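Local atomic coordinates of outer membrane protein YopM (Yersinia pestis, PDB entry 1JL5), a protein that probably acts as an effector that alters host cell physiology and promotes bacterial survival in host tissues. Residues 216-230 and 238-252. Residues are numbered along the deposited sequence; the frame is centred on the assembly and turned at random.
Sequences SLESIVAGNNILEEL and FLTTIYADNNLLKTL. With CA (calcium ion), chain B.
Two buried asparagine amides converge on one carbonyl: Asn247 ND2 from the next repeat, 2.9 Å from Ala222 O, and Asn225 ND2, 2.8 Å from the same Ala222 O, approach from opposite faces of its plane. Ala222 O lies within 2° of both amide planes. Asn225 ND2 also bonds Ala202 O in the preceding repeat, and Asn247 ND2 bonds Ala244 O in its own: a rung of the asparagine ladder, hallmark of leucine-rich repeats, continued by Asn267. Beside it, the amides of Asn224 and Asn246 stack with planes 9° apart. With CG anti to its carbonyl carbon (chi1 -68°), Asn246 directs OD1 to the calcium ion at 2.0 Å, while its ND2 meets the anti lone pair of Asp245 OD2; Asp266 of the same chain, Asn326 of the second subunit and three waters complete the site. Ile220 N bonds Thr241 O and Ile220 O accepts Tyr243 N, the parallel-strand pattern. Inside, Leu230 wedges CD2 against Ala244 CB (3.6 Å). Lys250 NZ grips Glu228 at backbone O and, 2.9 Å away, at OE1, which also bridges Arg310 of the second subunit. Strand 199-201 flanks 219-221, and strand 261-263 continues the solenoid beyond 241-243.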
loop_
_atom_site.group_PDB
_atom_site.type_symbol
_atom_site.label_atom_id
_atom_site.label_comp_id
_atom_site.label_asym_id
_atom_site.label_seq_id
_atom_site.Cartn_x
_atom_site.Cartn_y
_atom_site.Cartn_z
ATOM N N SER A 216 -37.375 -4.807 15.653
ATOM C CA SER A 216 -37.374 -4.308 14.288
ATOM C C SER A 216 -35.994 -4.197 13.662
ATOM O O SER A 216 -35.877 -4.101 12.442
ATOM C CB SER A 216 -38.035 -2.935 14.252
ATOM O OG SER A 216 -37.376 -2.060 15.148
ATOM N N LEU A 217 -34.951 -4.217 14.482
ATOM C CA LEU A 217 -33.597 -4.058 13.964
ATOM C C LEU A 217 -33.257 -5.012 12.831
ATOM O O LEU A 217 -33.402 -6.222 12.949
ATOM C CB LEU A 217 -32.568 -4.216 15.086
ATOM C CG LEU A 217 -31.209 -3.579 14.771
ATOM C CD1 LEU A 217 -31.400 -2.068 14.611
ATOM C CD2 LEU A 217 -30.218 -3.871 15.883
ATOM N N GLU A 218 -32.806 -4.454 11.721
ATOM C CA GLU A 218 -32.430 -5.267 10.583
ATOM C C GLU A 218 -30.929 -5.204 10.446
ATOM O O GLU A 218 -30.293 -6.095 9.887
ATOM C CB GLU A 218 -33.073 -4.727 9.313
ATOM C CG GLU A 218 -34.567 -4.536 9.436
ATOM C CD GLU A 218 -35.205 -4.221 8.111
ATOM O OE1 GLU A 218 -34.580 -3.489 7.317
ATOM O OE2 GLU A 218 -36.332 -4.696 7.866
ATOM N N SER A 219 -30.358 -4.141 10.981
ATOM C CA SER A 219 -28.936 -3.961 10.869
ATOM C C SER A 219 -28.340 -3.193 12.022
ATOM O O SER A 219 -28.904 -2.206 12.499
ATOM C CB SER A 219 -28.628 -3.233 9.561
ATOM O OG SER A 219 -27.237 -3.099 9.381
ATOM N N ILE A 220 -27.200 -3.674 12.488
ATOM C CA ILE A 220 -26.494 -2.996 13.543
ATOM C C ILE A 220 -25.022 -3.043 13.196
ATOM O O ILE A 220 -24.437 -4.111 12.977
ATOM C CB ILE A 220 -26.733 -3.611 14.942
ATOM C CG1 ILE A 220 -26.021 -2.744 15.991
ATOM C CG2 ILE A 220 -26.247 -5.050 14.993
ATOM C CD1 ILE A 220 -26.471 -2.982 17.397
ATOM N N VAL A 221 -24.454 -1.853 13.088
ATOM C CA VAL A 221 -23.056 -1.674 12.777
ATOM C C VAL A 221 -22.521 -1.017 14.031
ATOM O O VAL A 221 -22.859 0.122 14.344
ATOM C CB VAL A 221 -22.895 -0.760 11.559
ATOM C CG1 VAL A 221 -21.428 -0.459 11.309
ATOM C CG2 VAL A 221 -23.508 -1.437 10.344
ATOM N N ALA A 222 -21.715 -1.760 14.773
ATOM C CA ALA A 222 -21.177 -1.254 16.021
ATOM C C ALA A 222 -19.741 -1.694 16.151
ATOM O O ALA A 222 -19.250 -1.957 17.248
ATOM C CB ALA A 222 -22.001 -1.781 17.189
ATOM N N GLY A 223 -19.072 -1.787 15.012
ATOM C CA GLY A 223 -17.686 -2.177 15.026
ATOM C C GLY A 223 -16.887 -1.060 15.654
ATOM O O GLY A 223 -17.362 0.073 15.787
ATOM N N ASN A 224 -15.671 -1.381 16.064
ATOM C CA ASN A 224 -14.799 -0.391 16.654
ATOM C C ASN A 224 -15.341 0.316 17.858
ATOM O O ASN A 224 -15.272 1.535 17.981
ATOM C CB ASN A 224 -14.384 0.629 15.615
ATOM C CG ASN A 224 -13.102 0.258 14.968
ATOM O OD1 ASN A 224 -12.086 0.127 15.645
ATOM N ND2 ASN A 224 -13.128 0.062 13.656
ATOM N N ASN A 225 -15.906 -0.476 18.741
ATOM C CA ASN A 225 -16.400 0.024 19.991
ATOM C C ASN A 225 -15.569 -0.794 20.949
ATOM O O ASN A 225 -14.489 -1.259 20.589
ATOM C CB ASN A 225 -17.887 -0.276 20.122
ATOM C CG ASN A 225 -18.730 0.825 19.537
ATOM O OD1 ASN A 225 -18.748 1.929 20.061
ATOM N ND2 ASN A 225 -19.408 0.543 18.437
ATOM N N ILE A 226 -16.043 -0.971 22.163
ATOM C CA ILE A 226 -15.302 -1.784 23.101
ATOM C C ILE A 226 -16.318 -2.727 23.698
ATOM O O ILE A 226 -16.396 -2.918 24.905
ATOM C CB ILE A 226 -14.606 -0.916 24.164
ATOM C CG1 ILE A 226 -15.566 0.142 24.704
ATOM C CG2 ILE A 226 -13.384 -0.249 23.543
ATOM C CD1 ILE A 226 -14.900 1.131 25.649
ATOM N N LEU A 227 -17.117 -3.298 22.803
ATOM C CA LEU A 227 -18.150 -4.239 23.183
ATOM C C LEU A 227 -17.520 -5.513 23.696
ATOM O O LEU A 227 -16.794 -6.196 22.970
ATOM C CB LEU A 227 -19.043 -4.548 21.986
ATOM C CG LEU A 227 -19.808 -3.337 21.455
ATOM C CD1 LEU A 227 -20.615 -3.734 20.230
ATOM C CD2 LEU A 227 -20.710 -2.795 22.554
ATOM N N GLU A 228 -17.799 -5.810 24.961
ATOM C CA GLU A 228 -17.293 -7.004 25.623
ATOM C C GLU A 228 -18.117 -8.154 25.094
ATOM O O GLU A 228 -17.667 -9.288 25.027
ATOM C CB GLU A 228 -17.515 -6.911 27.130
ATOM C CG GLU A 228 -16.913 -5.694 27.809
ATOM C CD GLU A 228 -15.404 -5.745 27.860
ATOM O OE1 GLU A 228 -14.862 -6.836 28.129
ATOM O OE2 GLU A 228 -14.770 -4.694 27.648
ATOM N N GLU A 229 -19.348 -7.836 24.730
ATOM C CA GLU A 229 -20.269 -8.828 24.222
ATOM C C GLU A 229 -21.359 -8.119 23.459
ATOM O O GLU A 229 -21.527 -6.908 23.568
ATOM C CB GLU A 229 -20.898 -9.602 25.377
ATOM C CG GLU A 229 -21.578 -8.694 26.379
ATOM C CD GLU A 229 -22.249 -9.443 27.508
ATOM O OE1 GLU A 229 -21.624 -10.374 28.063
ATOM O OE2 GLU A 229 -23.399 -9.087 27.846
ATOM N N LEU A 230 -22.096 -8.891 22.678
ATOM C CA LEU A 230 -23.200 -8.359 21.914
ATOM C C LEU A 230 -24.435 -8.670 22.736
ATOM O O LEU A 230 -24.439 -9.613 23.518
ATOM C CB LEU A 230 -23.282 -9.055 20.557
ATOM C CG LEU A 230 -22.133 -8.740 19.599
ATOM C CD1 LEU A 230 -22.350 -9.461 18.273
ATOM C CD2 LEU A 230 -22.067 -7.234 19.384
ATOM N N PHE A 238 -35.417 -9.975 12.360
ATOM C CA PHE A 238 -35.174 -9.127 11.211
ATOM C C PHE A 238 -33.747 -8.626 11.142
ATOM O O PHE A 238 -33.357 -7.979 10.172
ATOM C CB PHE A 238 -36.152 -7.955 11.239
ATOM C CG PHE A 238 -37.577 -8.379 11.418
ATOM C CD1 PHE A 238 -38.207 -9.161 10.454
ATOM C CD2 PHE A 238 -38.278 -8.033 12.569
ATOM C CE1 PHE A 238 -39.516 -9.598 10.637
ATOM C CE2 PHE A 238 -39.589 -8.464 12.762
ATOM C CZ PHE A 238 -40.210 -9.248 11.791
ATOM N N LEU A 239 -32.962 -8.925 12.169
ATOM C CA LEU A 239 -31.578 -8.486 12.180
ATOM C C LEU A 239 -30.819 -9.330 11.170
ATOM O O LEU A 239 -30.569 -10.511 11.389
ATOM C CB LEU A 239 -30.982 -8.647 13.575
ATOM C CG LEU A 239 -29.585 -8.053 13.768
ATOM C CD1 LEU A 239 -29.528 -6.639 13.194
ATOM C CD2 LEU A 239 -29.255 -8.044 15.249
ATOM N N THR A 240 -30.460 -8.721 10.050
ATOM C CA THR A 240 -29.759 -9.446 9.009
ATOM C C THR A 240 -28.316 -9.011 8.892
ATOM O O THR A 240 -27.498 -9.692 8.281
ATOM C CB THR A 240 -30.448 -9.246 7.672
ATOM O OG1 THR A 240 -30.623 -7.845 7.444
ATOM C CG2 THR A 240 -31.812 -9.930 7.675
ATOM N N THR A 241 -27.997 -7.869 9.479
ATOM C CA THR A 241 -26.635 -7.390 9.419
ATOM C C THR A 241 -26.091 -7.022 10.767
ATOM O O THR A 241 -26.669 -6.220 11.493
ATOM C CB THR A 241 -26.499 -6.174 8.502
ATOM O OG1 THR A 241 -26.684 -6.589 7.147
ATOM C CG2 THR A 241 -25.114 -5.549 8.651
ATOM N N ILE A 242 -24.970 -7.630 11.104
ATOM C CA ILE A 242 -24.320 -7.322 12.353
ATOM C C ILE A 242 -22.865 -7.071 12.074
ATOM O O ILE A 242 -22.166 -7.931 11.552
ATOM C CB ILE A 242 -24.382 -8.466 13.371
ATOM C CG1 ILE A 242 -25.810 -8.672 13.857
ATOM C CG2 ILE A 242 -23.462 -8.137 14.560
ATOM C CD1 ILE A 242 -25.930 -9.843 14.802
ATOM N N TYR A 243 -22.429 -5.869 12.406
ATOM C CA TYR A 243 -21.039 -5.497 12.276
ATOM C C TYR A 243 -20.663 -5.216 13.703
ATOM O O TYR A 243 -21.199 -4.300 14.322
ATOM C CB TYR A 243 -20.878 -4.241 11.425
ATOM C CG TYR A 243 -20.688 -4.558 9.967
ATOM C CD1 TYR A 243 -21.605 -5.351 9.284
ATOM C CD2 TYR A 243 -19.578 -4.086 9.273
ATOM C CE1 TYR A 243 -21.425 -5.670 7.950
ATOM C CE2 TYR A 243 -19.384 -4.402 7.931
ATOM C CZ TYR A 243 -20.313 -5.196 7.278
ATOM O OH TYR A 243 -20.128 -5.529 5.957
ATOM N N ALA A 244 -19.782 -6.043 14.241
ATOM C CA ALA A 244 -19.322 -5.879 15.610
ATOM C C ALA A 244 -17.824 -6.107 15.563
ATOM O O ALA A 244 -17.203 -6.570 16.517
ATOM C CB ALA A 244 -19.999 -6.892 16.518
ATOM N N ASP A 245 -17.257 -5.785 14.410
ATOM C CA ASP A 245 -15.834 -5.920 14.191
ATOM C C ASP A 245 -15.136 -4.994 15.161
ATOM O O ASP A 245 -15.747 -4.085 15.721
ATOM C CB ASP A 245 -15.477 -5.482 12.777
ATOM C CG ASP A 245 -15.947 -4.070 12.484
ATOM O OD1 ASP A 245 -17.173 -3.873 12.345
ATOM O OD2 ASP A 245 -15.101 -3.154 12.416
ATOM N N ASN A 246 -13.851 -5.240 15.368
ATOM C CA ASN A 246 -13.059 -4.380 16.215
ATOM C C ASN A 246 -13.665 -4.057 17.549
ATOM O O ASN A 246 -13.766 -2.898 17.943
ATOM C CB ASN A 246 -12.749 -3.100 15.459
ATOM C CG ASN A 246 -11.838 -3.352 14.310
ATOM O OD1 ASN A 246 -10.676 -3.688 14.511
ATOM N ND2 ASN A 246 -12.351 -3.224 13.093
ATOM N N ASN A 247 -14.072 -5.098 18.246
ATOM C CA ASN A 247 -14.623 -4.924 19.562
ATOM C C ASN A 247 -13.844 -5.833 20.473
ATOM O O ASN A 247 -12.709 -6.195 20.168
ATOM C CB ASN A 247 -16.109 -5.250 19.559
ATOM C CG ASN A 247 -16.938 -4.075 19.104
ATOM O OD1 ASN A 247 -16.945 -3.035 19.756
ATOM N ND2 ASN A 247 -17.621 -4.220 17.975
ATOM N N LEU A 248 -14.443 -6.196 21.593
ATOM C CA LEU A 248 -13.773 -7.057 22.544
ATOM C C LEU A 248 -14.593 -8.314 22.718
ATOM O O LEU A 248 -14.721 -8.840 23.817
ATOM C CB LEU A 248 -13.626 -6.324 23.870
ATOM C CG LEU A 248 -12.779 -5.061 23.726
ATOM C CD1 LEU A 248 -12.852 -4.237 25.002
ATOM C CD2 LEU A 248 -11.351 -5.465 23.414
ATOM N N LEU A 249 -15.146 -8.795 21.614
ATOM C CA LEU A 249 -15.963 -9.991 21.647
ATOM C C LEU A 249 -15.120 -11.244 21.767
ATOM O O LEU A 249 -14.143 -11.411 21.041
ATOM C CB LEU A 249 -16.815 -10.068 20.386
ATOM C CG LEU A 249 -17.729 -8.870 20.135
ATOM C CD1 LEU A 249 -18.527 -9.106 18.854
ATOM C CD2 LEU A 249 -18.655 -8.664 21.332
ATOM N N LYS A 250 -15.498 -12.116 22.694
ATOM C CA LYS A 250 -14.798 -13.382 22.902
ATOM C C LYS A 250 -15.719 -14.453 22.340
ATOM O O LYS A 250 -15.294 -15.549 21.984
ATOM C CB LYS A 250 -14.570 -13.654 24.391
ATOM C CG LYS A 250 -13.910 -12.535 25.164
ATOM C CD LYS A 250 -14.899 -11.410 25.430
ATOM C CE LYS A 250 -14.276 -10.298 26.252
ATOM N NZ LYS A 250 -15.223 -9.160 26.401
ATOM N N THR A 251 -17.002 -14.122 22.293
ATOM C CA THR A 251 -18.009 -15.025 21.772
ATOM C C THR A 251 -19.129 -14.183 21.219
ATOM O O THR A 251 -19.246 -12.994 21.508
ATOM C CB THR A 251 -18.622 -15.925 22.871
ATOM O OG1 THR A 251 -19.302 -15.101 23.825
ATOM C CG2 THR A 251 -17.550 -16.727 23.581
ATOM N N LEU A 252 -19.963 -14.817 20.417
ATOM C CA LEU A 252 -21.099 -14.139 19.851
ATOM C C LEU A 252 -22.290 -14.820 20.471
ATOM O O LEU A 252 -22.238 -16.008 20.788
ATOM C CB LEU A 252 -21.141 -14.325 18.343
ATOM C CG LEU A 252 -19.953 -13.763 17.578
ATOM C CD1 LEU A 252 -20.198 -13.925 16.086
ATOM C CD2 LEU A 252 -19.764 -12.296 17.942
HETATM CA CA CA B . -8.647 -3.751 14.338
HETATM O O HOH W 1 -34.840 -8.121 14.275
HETATM O O HOH W 2 -18.641 -1.724 12.071
HETATM O O HOH W 3 -15.842 -0.524 12.202
HETATM O O HOH W 4 -17.908 -11.577 24.100
HETATM O O HOH W 5 -21.157 -11.420 22.443
HETATM O O HOH W 6 -8.685 -1.878 13.142
HETATM O O HOH W 7 -8.559 -4.897 12.453
HETATM O O HOH W 8 -8.150 -2.804 16.400
#